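Local coordinates for protein beta-1,3-glucanosyltransferase (PDB 4WTP) that is a fungal carbohydrate-active enzyme of glycoside hydrolase family 17, built as a barrel of eight parallel strands with helices packed around it, at residues Gln35-Ile40 with Leu261-Ala266; Phe188-Gly193 with Thr224-Ala229; Thr202-Tyr207 with Lys255-Asp260; Tyr246-Leu251 with Gly291-Ala296. All coordinates share one frame; numbering follows the deposited sequence.

Interaction 1 of 4, residues Gln35-Ile40 with Leu261-Ala266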
# COMPACT_ATOMS: atom_id res chain seq x y z
N GLN A 35 -6.62 -14.04 7.71
CA GLN A 35 -7.28 -12.74 7.76
C GLN A 35 -6.59 -11.81 8.75
O GLN A 35 -7.12 -10.74 9.05
CB GLN A 35 -8.75 -12.87 8.12
CG GLN A 35 -9.64 -13.52 7.07
CD GLN A 35 -11.10 -13.17 7.26
OE1 GLN A 35 -11.65 -12.36 6.52
NE2 GLN A 35 -11.74 -13.77 8.27
N THR A 36 -5.39 -12.18 9.22
CA THR A 36 -4.66 -11.29 10.13
C THR A 36 -4.41 -9.95 9.45
O THR A 36 -4.60 -8.90 10.08
CB THR A 36 -3.34 -11.89 10.61
OG1 THR A 36 -3.63 -13.03 11.41
CG2 THR A 36 -2.57 -10.93 11.48
N PHE A 37 -3.98 -9.96 8.19
CA PHE A 37 -3.91 -8.72 7.42
C PHE A 37 -4.98 -8.70 6.36
O PHE A 37 -5.10 -9.67 5.60
CB PHE A 37 -2.57 -8.61 6.70
CG PHE A 37 -1.37 -8.50 7.60
CD1 PHE A 37 -0.91 -7.26 8.06
CD2 PHE A 37 -0.64 -9.64 7.94
CE1 PHE A 37 0.21 -7.19 8.86
CE2 PHE A 37 0.49 -9.57 8.73
CZ PHE A 37 0.90 -8.34 9.20
N TYR A 38 -5.70 -7.60 6.24
CA TYR A 38 -6.56 -7.39 5.08
C TYR A 38 -5.70 -7.53 3.81
O TYR A 38 -6.08 -8.20 2.83
CB TYR A 38 -7.23 -6.02 5.15
CG TYR A 38 -7.95 -5.66 3.88
CD1 TYR A 38 -9.23 -6.14 3.62
CD2 TYR A 38 -7.35 -4.82 2.93
CE1 TYR A 38 -9.88 -5.82 2.45
CE2 TYR A 38 -8.01 -4.49 1.76
CZ TYR A 38 -9.27 -4.99 1.52
OH TYR A 38 -9.92 -4.66 0.34
N GLY A 39 -4.54 -6.89 3.81
CA GLY A 39 -3.57 -7.07 2.73
C GLY A 39 -2.24 -6.50 3.13
O GLY A 39 -2.14 -5.82 4.14
N ILE A 40 -1.20 -6.82 2.35
CA ILE A 40 0.16 -6.36 2.68
C ILE A 40 0.82 -5.78 1.44
O ILE A 40 0.76 -6.35 0.32
CB ILE A 40 1.02 -7.52 3.24
CG1 ILE A 40 0.37 -8.19 4.45
CG2 ILE A 40 2.35 -7.00 3.73
CD1 ILE A 40 1.08 -9.45 4.90
N LEU A 261 -7.01 -2.13 5.67
CA LEU A 261 -5.64 -1.68 5.78
C LEU A 261 -4.67 -2.53 4.97
O LEU A 261 -4.70 -3.77 5.08
CB LEU A 261 -5.21 -1.74 7.26
CG LEU A 261 -3.70 -1.70 7.54
CD1 LEU A 261 -3.18 -0.33 7.20
CD2 LEU A 261 -3.43 -2.08 9.00
N LEU A 262 -3.80 -1.88 4.20
CA LEU A 262 -2.65 -2.57 3.58
C LEU A 262 -1.43 -2.21 4.42
O LEU A 262 -1.01 -1.03 4.45
CB LEU A 262 -2.45 -2.07 2.14
CG LEU A 262 -3.64 -2.32 1.21
CD1 LEU A 262 -3.36 -1.68 -0.15
CD2 LEU A 262 -3.97 -3.82 1.12
N TYR A 263 -0.89 -3.20 5.12
CA TYR A 263 0.23 -2.93 6.03
C TYR A 263 1.54 -2.76 5.25
O TYR A 263 1.76 -3.42 4.24
CB TYR A 263 0.34 -4.06 7.05
CG TYR A 263 1.27 -3.68 8.18
CD1 TYR A 263 0.83 -2.86 9.23
CD2 TYR A 263 2.60 -4.06 8.15
CE1 TYR A 263 1.70 -2.44 10.22
CE2 TYR A 263 3.48 -3.63 9.14
CZ TYR A 263 3.02 -2.82 10.16
OH TYR A 263 3.88 -2.35 11.12
N PHE A 264 2.40 -1.85 5.72
CA PHE A 264 3.69 -1.59 5.07
C PHE A 264 4.82 -2.08 5.98
O PHE A 264 5.01 -1.50 7.05
CB PHE A 264 3.85 -0.07 4.82
CG PHE A 264 5.04 0.26 3.98
CD1 PHE A 264 6.30 0.49 4.58
CD2 PHE A 264 4.94 0.27 2.59
CE1 PHE A 264 7.42 0.76 3.80
CE2 PHE A 264 6.06 0.53 1.81
CZ PHE A 264 7.30 0.77 2.41
N SER A 265 5.58 -3.09 5.59
CA SER A 265 5.48 -3.78 4.30
C SER A 265 5.76 -5.26 4.55
O SER A 265 6.01 -5.68 5.69
CB SER A 265 6.55 -3.22 3.33
OG SER A 265 7.87 -3.46 3.81
N ALA A 266 5.71 -6.07 3.48
CA ALA A 266 5.90 -7.50 3.62
C ALA A 266 7.30 -7.87 4.15
O ALA A 266 7.43 -8.61 5.14
CB ALA A 266 5.62 -8.20 2.29
O HOH W 1 -3.60 -5.24 7.21

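Interaction 2 of 4, residues Phe188-Gly193 with Thr224-Ala229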
# COMPACT_ATOMS: atom_id res chain seq x y z
N PHE A 188 2.41 7.74 8.30
CA PHE A 188 3.40 7.15 9.17
C PHE A 188 3.70 8.06 10.34
O PHE A 188 4.56 8.95 10.23
CB PHE A 188 4.71 6.93 8.41
CG PHE A 188 4.62 5.86 7.34
CD1 PHE A 188 4.14 6.18 6.06
CD2 PHE A 188 5.05 4.55 7.60
CE1 PHE A 188 4.06 5.21 5.07
CE2 PHE A 188 4.99 3.57 6.60
CZ PHE A 188 4.49 3.91 5.35
N PRO A 189 3.05 7.81 11.48
CA PRO A 189 3.39 8.55 12.69
C PRO A 189 4.90 8.55 13.01
O PRO A 189 5.41 9.53 13.59
CB PRO A 189 2.56 7.84 13.75
CG PRO A 189 1.29 7.48 13.00
CD PRO A 189 1.78 7.06 11.64
N TYR A 190 5.62 7.48 12.68
CA TYR A 190 7.04 7.44 12.86
C TYR A 190 7.74 8.66 12.26
O TYR A 190 8.63 9.27 12.86
CB TYR A 190 7.62 6.16 12.21
CG TYR A 190 9.10 6.09 12.41
CD1 TYR A 190 9.62 5.51 13.58
CD2 TYR A 190 10.00 6.61 11.48
CE1 TYR A 190 10.99 5.49 13.81
CE2 TYR A 190 11.36 6.58 11.72
CZ TYR A 190 11.86 6.02 12.88
OH TYR A 190 13.21 6.00 13.11
N TRP A 191 7.35 9.00 11.04
CA TRP A 191 7.98 10.13 10.37
C TRP A 191 7.49 11.50 10.87
O TRP A 191 8.01 12.55 10.44
CB TRP A 191 7.76 10.01 8.85
CG TRP A 191 8.46 8.85 8.22
CD1 TRP A 191 7.90 7.82 7.49
CD2 TRP A 191 9.88 8.60 8.23
NE1 TRP A 191 8.87 6.95 7.05
CE2 TRP A 191 10.09 7.39 7.46
CE3 TRP A 191 10.97 9.26 8.75
CZ2 TRP A 191 11.35 6.87 7.25
CZ3 TRP A 191 12.24 8.72 8.56
CH2 TRP A 191 12.42 7.55 7.82
N GLU A 192 6.53 11.48 11.78
CA GLU A 192 6.01 12.66 12.44
C GLU A 192 6.62 12.78 13.85
O GLU A 192 6.31 13.72 14.59
CB GLU A 192 4.48 12.61 12.52
CG GLU A 192 3.78 12.38 11.17
CD GLU A 192 2.34 11.88 11.36
OE1 GLU A 192 1.63 12.45 12.22
OE2 GLU A 192 1.89 10.91 10.67
N GLY A 193 7.47 11.83 14.23
CA GLY A 193 8.13 11.92 15.54
C GLY A 193 7.23 11.55 16.71
O GLY A 193 7.56 11.87 17.86
N THR A 224 0.81 2.05 6.23
CA THR A 224 1.38 2.52 7.49
C THR A 224 2.24 1.38 8.02
O THR A 224 2.04 0.21 7.65
CB THR A 224 0.32 2.90 8.53
OG1 THR A 224 0.98 3.63 9.57
CG2 THR A 224 -0.32 1.67 9.18
N GLY A 225 3.22 1.72 8.84
CA GLY A 225 4.16 0.74 9.38
C GLY A 225 5.15 1.43 10.29
O GLY A 225 5.06 2.65 10.50
N TRP A 226 6.13 0.68 10.80
CA TRP A 226 7.04 1.18 11.82
C TRP A 226 8.32 0.38 11.67
O TRP A 226 8.28 -0.87 11.59
CB TRP A 226 6.44 0.96 13.22
CG TRP A 226 7.21 1.67 14.30
CD1 TRP A 226 8.43 1.28 14.87
CD2 TRP A 226 6.86 2.95 14.90
NE1 TRP A 226 8.79 2.21 15.83
CE2 TRP A 226 7.88 3.23 15.89
CE3 TRP A 226 5.79 3.82 14.77
CZ2 TRP A 226 7.84 4.36 16.67
CZ3 TRP A 226 5.80 4.98 15.55
CH2 TRP A 226 6.79 5.24 16.49
N PRO A 227 9.49 1.04 11.70
CA PRO A 227 10.75 0.33 11.48
C PRO A 227 11.30 -0.36 12.72
O PRO A 227 11.15 0.10 13.86
CB PRO A 227 11.70 1.45 11.03
CG PRO A 227 11.22 2.64 11.79
CD PRO A 227 9.70 2.49 11.80
N SER A 228 11.94 -1.50 12.49
CA SER A 228 12.51 -2.26 13.63
C SER A 228 13.95 -1.89 14.00
O SER A 228 14.45 -2.35 15.01
CB SER A 228 12.43 -3.75 13.36
OG SER A 228 13.16 -4.09 12.20
N ALA A 229 14.62 -1.10 13.16
CA ALA A 229 16.02 -0.69 13.41
C ALA A 229 16.33 0.52 12.59
O ALA A 229 15.53 0.93 11.72
CB ALA A 229 16.99 -1.83 13.09
O HOH W 2 4.20 4.97 11.74

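Interaction 3 of 4, residues Thr202-Tyr207 with Lys255-Asp260. With EDO (1,2-ethanediol), chain B.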
# COMPACT_ATOMS: atom_id res chain seq x y z
N THR A 202 -2.69 8.29 16.77
CA THR A 202 -2.46 9.38 15.81
C THR A 202 -2.86 8.91 14.41
O THR A 202 -3.43 9.69 13.65
CB THR A 202 -0.97 9.77 15.79
OG1 THR A 202 -0.63 10.33 17.06
CG2 THR A 202 -0.64 10.80 14.71
N LEU A 203 -2.55 7.66 14.04
CA LEU A 203 -2.97 7.12 12.75
C LEU A 203 -4.48 7.27 12.61
O LEU A 203 -4.98 7.68 11.58
CB LEU A 203 -2.59 5.64 12.67
CG LEU A 203 -3.05 4.96 11.38
CD1 LEU A 203 -2.17 5.44 10.23
CD2 LEU A 203 -2.95 3.46 11.50
N MET A 204 -5.23 6.94 13.66
CA MET A 204 -6.68 7.01 13.61
C MET A 204 -7.20 8.45 13.50
O MET A 204 -8.19 8.70 12.79
CB MET A 204 -7.30 6.28 14.81
CG MET A 204 -7.26 4.75 14.71
SD MET A 204 -8.20 4.05 13.33
CE MET A 204 -9.46 5.29 13.07
N SER A 205 -6.54 9.37 14.18
CA SER A 205 -6.89 10.79 14.05
C SER A 205 -6.70 11.26 12.61
O SER A 205 -7.54 11.99 12.06
CB SER A 205 -6.07 11.64 15.00
OG SER A 205 -6.59 11.51 16.30
N HIS A 206 -5.61 10.84 11.99
CA HIS A 206 -5.35 11.20 10.59
C HIS A 206 -6.39 10.56 9.69
O HIS A 206 -6.90 11.23 8.76
CB HIS A 206 -3.94 10.80 10.18
CG HIS A 206 -2.86 11.58 10.85
ND1 HIS A 206 -3.09 12.71 11.55
CD2 HIS A 206 -1.50 11.37 10.89
CE1 HIS A 206 -1.92 13.19 12.02
NE2 HIS A 206 -0.95 12.36 11.62
N TYR A 207 -6.77 9.31 9.99
CA TYR A 207 -7.83 8.66 9.24
C TYR A 207 -9.11 9.49 9.28
O TYR A 207 -9.76 9.66 8.27
CB TYR A 207 -8.07 7.25 9.81
CG TYR A 207 -9.21 6.51 9.18
CD1 TYR A 207 -9.01 5.82 7.98
CD2 TYR A 207 -10.50 6.54 9.74
CE1 TYR A 207 -10.04 5.16 7.37
CE2 TYR A 207 -11.55 5.88 9.11
CZ TYR A 207 -11.31 5.17 7.93
OH TYR A 207 -12.33 4.51 7.26
N LYS A 255 -9.49 -3.17 13.04
CA LYS A 255 -10.51 -4.21 13.28
C LYS A 255 -11.69 -3.59 14.03
O LYS A 255 -12.85 -3.82 13.66
CB LYS A 255 -9.89 -5.38 14.05
CG LYS A 255 -10.89 -6.52 14.20
CD LYS A 255 -10.39 -7.56 15.17
CE LYS A 255 -9.17 -8.28 14.63
NZ LYS A 255 -8.84 -9.45 15.48
N GLN A 256 -11.42 -2.78 15.05
CA GLN A 256 -12.46 -2.17 15.84
C GLN A 256 -13.36 -1.28 15.00
O GLN A 256 -14.57 -1.23 15.21
CB GLN A 256 -11.86 -1.35 17.00
CG GLN A 256 -11.24 -2.19 18.11
CD GLN A 256 -10.69 -1.34 19.23
OE1 GLN A 256 -10.31 -0.20 18.99
NE2 GLN A 256 -10.68 -1.86 20.45
N ARG A 257 -12.78 -0.60 14.02
CA ARG A 257 -13.51 0.38 13.23
C ARG A 257 -13.87 -0.11 11.84
O ARG A 257 -14.39 0.65 11.03
CB ARG A 257 -12.70 1.68 13.14
CG ARG A 257 -12.53 2.39 14.49
CD ARG A 257 -12.58 3.91 14.42
NE ARG A 257 -13.94 4.43 14.55
CZ ARG A 257 -14.61 5.09 13.60
NH1 ARG A 257 -14.06 5.33 12.41
NH2 ARG A 257 -15.84 5.51 13.85
N ASN A 258 -13.60 -1.39 11.55
CA ASN A 258 -13.91 -1.97 10.26
C ASN A 258 -13.26 -1.21 9.08
O ASN A 258 -13.86 -0.97 8.03
CB ASN A 258 -15.44 -2.04 10.06
CG ASN A 258 -15.83 -3.13 9.08
OD1 ASN A 258 -15.03 -4.01 8.77
ND2 ASN A 258 -17.08 -3.08 8.59
N ILE A 259 -11.98 -0.86 9.25
CA ILE A 259 -11.23 -0.19 8.23
C ILE A 259 -10.34 -1.19 7.51
O ILE A 259 -9.69 -2.00 8.18
CB ILE A 259 -10.37 0.90 8.87
CG1 ILE A 259 -11.24 1.95 9.57
CG2 ILE A 259 -9.44 1.54 7.84
CD1 ILE A 259 -10.45 2.84 10.47
N ASP A 260 -10.30 -1.14 6.18
CA ASP A 260 -9.41 -1.97 5.36
C ASP A 260 -8.02 -1.33 5.30
O ASP A 260 -7.88 -0.16 4.94
CB ASP A 260 -9.96 -2.15 3.92
CG ASP A 260 -11.28 -2.91 3.85
OD1 ASP A 260 -11.63 -3.63 4.81
OD2 ASP A 260 -11.90 -2.78 2.79
C1 EDO B . -4.87 -11.73 14.19
O1 EDO B . -4.82 -11.72 15.61
C2 EDO B . -6.32 -11.90 13.76
O2 EDO B . -6.98 -10.63 13.69

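Interaction 4 of 4, residues Tyr246-Leu251 with Gly291-Ala296. With EDO (1,2-ethanediol), chain B.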
# COMPACT_ATOMS: atom_id res chain seq x y z
N TYR A 246 3.40 -1.53 17.31
CA TYR A 246 2.68 -0.75 16.30
C TYR A 246 1.81 -1.68 15.47
O TYR A 246 0.64 -1.42 15.22
CB TYR A 246 3.65 0.01 15.38
CG TYR A 246 2.92 1.02 14.51
CD1 TYR A 246 2.30 2.12 15.08
CD2 TYR A 246 2.83 0.85 13.13
CE1 TYR A 246 1.64 3.07 14.29
CE2 TYR A 246 2.18 1.79 12.32
CZ TYR A 246 1.57 2.87 12.92
OH TYR A 246 0.91 3.83 12.18
N LEU A 247 2.38 -2.81 15.04
CA LEU A 247 1.64 -3.81 14.28
C LEU A 247 0.39 -4.26 15.06
O LEU A 247 -0.73 -4.26 14.52
CB LEU A 247 2.57 -5.01 14.02
CG LEU A 247 1.92 -6.17 13.30
CD1 LEU A 247 1.44 -5.78 11.91
CD2 LEU A 247 2.90 -7.33 13.25
N HIS A 248 0.59 -4.66 16.32
CA HIS A 248 -0.55 -5.12 17.11
C HIS A 248 -1.60 -4.04 17.25
O HIS A 248 -2.80 -4.32 17.10
CB HIS A 248 -0.09 -5.53 18.50
CG HIS A 248 0.79 -6.77 18.51
ND1 HIS A 248 1.22 -7.34 19.66
CD2 HIS A 248 1.31 -7.51 17.48
CE1 HIS A 248 1.99 -8.40 19.36
NE2 HIS A 248 2.02 -8.52 18.03
N ASP A 249 -1.18 -2.81 17.55
CA ASP A 249 -2.12 -1.73 17.82
C ASP A 249 -2.88 -1.33 16.58
O ASP A 249 -4.09 -1.13 16.64
CB ASP A 249 -1.42 -0.48 18.37
CG ASP A 249 -0.85 -0.68 19.75
OD1 ASP A 249 -1.18 -1.68 20.41
OD2 ASP A 249 -0.07 0.21 20.18
N VAL A 250 -2.19 -1.19 15.46
CA VAL A 250 -2.87 -0.77 14.26
C VAL A 250 -3.86 -1.84 13.77
O VAL A 250 -4.98 -1.52 13.40
CB VAL A 250 -1.86 -0.41 13.16
CG1 VAL A 250 -2.56 -0.24 11.83
CG2 VAL A 250 -1.12 0.88 13.52
N LEU A 251 -3.46 -3.11 13.82
CA LEU A 251 -4.36 -4.20 13.42
C LEU A 251 -5.59 -4.21 14.31
O LEU A 251 -6.70 -4.43 13.84
CB LEU A 251 -3.64 -5.56 13.46
CG LEU A 251 -2.63 -5.78 12.34
CD1 LEU A 251 -1.99 -7.13 12.54
CD2 LEU A 251 -3.28 -5.71 10.97
N GLY A 291 10.98 -11.50 17.66
CA GLY A 291 10.37 -10.43 18.43
C GLY A 291 9.14 -9.87 17.76
O GLY A 291 8.44 -9.09 18.38
N ILE A 292 8.86 -10.28 16.53
CA ILE A 292 7.57 -9.96 15.91
C ILE A 292 6.61 -11.11 16.09
O ILE A 292 6.91 -12.25 15.72
CB ILE A 292 7.70 -9.64 14.41
CG1 ILE A 292 8.63 -8.44 14.24
CG2 ILE A 292 6.31 -9.36 13.80
CD1 ILE A 292 8.10 -7.10 14.75
N THR A 293 5.48 -10.86 16.72
CA THR A 293 4.39 -11.83 16.73
C THR A 293 3.31 -11.30 15.82
O THR A 293 2.77 -10.20 16.03
CB THR A 293 3.89 -12.14 18.15
OG1 THR A 293 3.46 -10.93 18.79
CG2 THR A 293 4.99 -12.76 18.96
N ILE A 294 2.97 -12.08 14.79
CA ILE A 294 2.04 -11.63 13.77
C ILE A 294 0.62 -11.91 14.22
O ILE A 294 0.07 -12.97 13.97
CB ILE A 294 2.38 -12.25 12.40
CG1 ILE A 294 3.85 -11.97 12.07
CG2 ILE A 294 1.47 -11.69 11.33
CD1 ILE A 294 4.40 -12.73 10.87
N GLU A 295 0.05 -10.93 14.91
CA GLU A 295 -1.24 -11.06 15.58
C GLU A 295 -1.79 -9.65 15.74
O GLU A 295 -1.01 -8.71 15.88
CB GLU A 295 -1.13 -11.75 16.98
CG GLU A 295 -2.48 -11.96 17.70
CD GLU A 295 -2.43 -12.83 18.97
OE1 GLU A 295 -1.40 -13.53 19.14
OE2 GLU A 295 -3.40 -12.84 19.81
N ALA A 296 -3.11 -9.50 15.76
CA ALA A 296 -3.71 -8.22 16.12
C ALA A 296 -3.73 -8.06 17.64
O ALA A 296 -3.78 -9.06 18.39
CB ALA A 296 -5.13 -8.14 15.56
C1 EDO B . -4.87 -11.73 14.19
O1 EDO B . -4.82 -11.72 15.61
C2 EDO B . -6.32 -11.90 13.76
O2 EDO B . -6.98 -10.63 13.69

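Interaction 1 of 4, residues Gln35-Ile40 with Leu261-Ala266
Ile40 and Tyr263 bury the most surface here, and their backbones lie side by side, CA to CA 4.8 Å. Ile40 CG2 stands anti to its own backbone N, with CG1 at chi1 -55°, and that places the methyl beside the chain of the other segment: CG2 is 3.5 Å from Ala266 N and 3.8 Å from Ala266 CB. Two conformers are modelled for Ile40, so these distances hold for one of them. Tyr263 faces the same side of the sheet as Ile40, and its CB rests 3.6 Å from Phe37 CD1; the Phe37 and Tyr263 rings are inclined at 49°. Beyond them, Leu247 of helix 240-256 touches both aromatics. The strand pairing is parallel, with bridges Gly39-Leu262 and Ile40-Tyr263, and it joins the first strand of the beta/alpha barrel to the last; Leu262 in turn bonds through its backbone to Ile221 of the neighbouring strand, which closes the cylinder. Tyr263 N donates to Gly39 O at 3.1 Å in a nearly straight bond (160°), whereas Gly39 N to Leu261 O is weak. On the opposite side of the sheet Leu262 CD2 lies 3.6 Å from Gly39 CA, packed directly on the glycine backbone. Tyr38, one residue before Gly39, brings its CB to 3.4 Å from Leu261 O, while its hydroxyl bonds to Tyr95. A water donates to Leu261 O and weakly accepts from Tyr38 N.

Interaction 2 of 4, residues Phe188-Gly193 with Thr224-Ala229
Tyr190 packs against Trp226 and Pro227 where two loops of the beta/alpha barrel meet, one following strand 182-186 and the other following strand 219-223. Both leave the C-terminal ends of neighbouring strands, the end of such barrels that carries the active site. The aromatic contact is edge-to-face: the CD1-bearing edge of Tyr190 points at the face of the Trp226 indole, with planes at 85° and six-membered ring centroids 5.2 Å apart. Tyr190 CG lies anti to the backbone N (chi1 -179°), which turns the CD1 edge of the ring onto the indole face.

CH-pi contacts make up a second group. Tyr190 CB lies over the six-membered ring of Trp226. Pro227 CG sits 3.6 Å from the centroid of the Tyr190 ring, only 15° off its normal, and the phenol is thereby wedged between the proline on its face and the indole at its edge. Nearer the strands, Thr224 CA lies over one face of the Phe188 ring, 4.1 Å from its centroid.

Plain packing adds Phe188 CE2 against the Gly225 backbone, 3.4 Å from Gly225 N.

Polar groups are satisfied mostly outside the pair: Trp226 NE1 bonds to Val237 O, and Thr224 OG1 to Ala187 O and the hydroxyl of Tyr246. No direct hydrogen bond joins 188-193 to 224-229. One water bridges them instead, accepting from Tyr190 N at 3.0 Å and donating to Gly225 O at 2.8 Å.

Interaction 3 of 4, residues Thr202-Tyr207 with Lys255-Asp260
Ile259 presses its CD1 methyl onto the ring of Tyr207, and this is the tight part of a contact between helix 196-212, an outer helix of the beta/alpha barrel, and the turn that leaves its neighbour, helix 240-256. The methyl is 3.6 Å from the ring centroid and 15° off the normal, a CH-pi contact over the face. The rest of the isoleucine follows: CG1 lies 3.6 Å from Tyr207 OH, and CG2 is 3.7 Å from Tyr207 CE1, so both branches run against the phenol. Tyr207 CG lies anti to its backbone N (chi1 176°), which directs the ring from its helix toward the isoleucine, and its hydroxyl bonds to Val219 O. Ile221 of strand 219-223 touches both side chains from the strand side.

A Schellman motif delivers Ile259 to this place. Asn258, the C-prime residue with positive phi (57°), ends the helix; Ile259 N returns to Val254 O, and Asn258 N makes a weak bond to Lys255 O.

Toward solvent the packing thins out. Met204 and Ile259 meet tip to tip, with Met204 CE 3.7 Å from Ile259 CD1, and the same methyl lies against Arg257 CD; as Met204 is modelled in two conformers, these contacts are provisional. The exposed Arg257 brings only the edge of its guanidinium near the ring, NH1 standing 4.2 Å from Tyr207 CE2. Farther round, Lys255 extends away from the helix pair; its NZ bonds to the C-terminal carboxylate of Cys298 and donates to O2 of a 1,2-ethanediol at 2.8 Å.

Interaction 4 of 4, residues Tyr246-Leu251 with Gly291-Ala296
The imidazole of His248 meets the 291-296 segment with its edge. At that edge lies the carbonyl of Thr293, whose O is only 7° out of the ring plane and accepts from His248 NE2 at 2.7 Å with a 151° angle at the hydrogen. Thr293 OG1 stands close to the same nitrogen, 2.9 Å from His248 NE2. Farther along the ring, Glu295 O approaches obliquely, 3.1 Å from His248 CD2. An inverse gamma turn centred on Ile294 bends the chain between these two carbonyls, which is consistent with both bordering a single ring. CG of His248 lies anti to its carbonyl carbon (chi1 -67°), which swings NE2 out to the Thr293 carbonyl.

Leucines one turn apart on helix 240-256 flank the histidine. Leu247 CD2 reaches Ile292 CG2 at 4.0 Å, the two side chains crossing at about a right angle, while Leu251 CB touches Ala296 CB at 3.6 Å. The segment thereby lies along an outer helix of the beta/alpha barrel, to which a Cys252-Cys298 disulfide also joins the tail. Ala296 N donates to O1 of a 1,2-ethanediol at 2.8 Å.

Since His248 NE2 is the donor, it carries the hydrogen. This bond satisfies the Thr293 carbonyl, in a tail without regular secondary structure, and probably helps hold the ring's rotation; a backbone bond between His248 and Gly297 adds to it, whereas the Leu247-Ile292 and Leu251-Ala296 contacts are apolar.

How the interactions relate
From the N terminus, residues 35-40 wait until 261-266 for their partner, so interaction 1 closes a long loop holding most of the barrel, and interactions 2 and 3 are nested inside it. Those two cross, because 202-207 falls between 188-193 and 224-229, and Glu192 bonds to His206 between them. Interaction 2 is complete before interaction 4 opens at 246-251, yet Trp226 CB packs on Tyr246. Interaction 4 crosses both interaction 3, with which it shares helix 240-256 and a bound 1,2-ethanediol, and interaction 1, which it meets through Phe37 and Ile294. Together they tie the first and last strands, the strand-end loops, two outer helices and the C-terminal tail to one another.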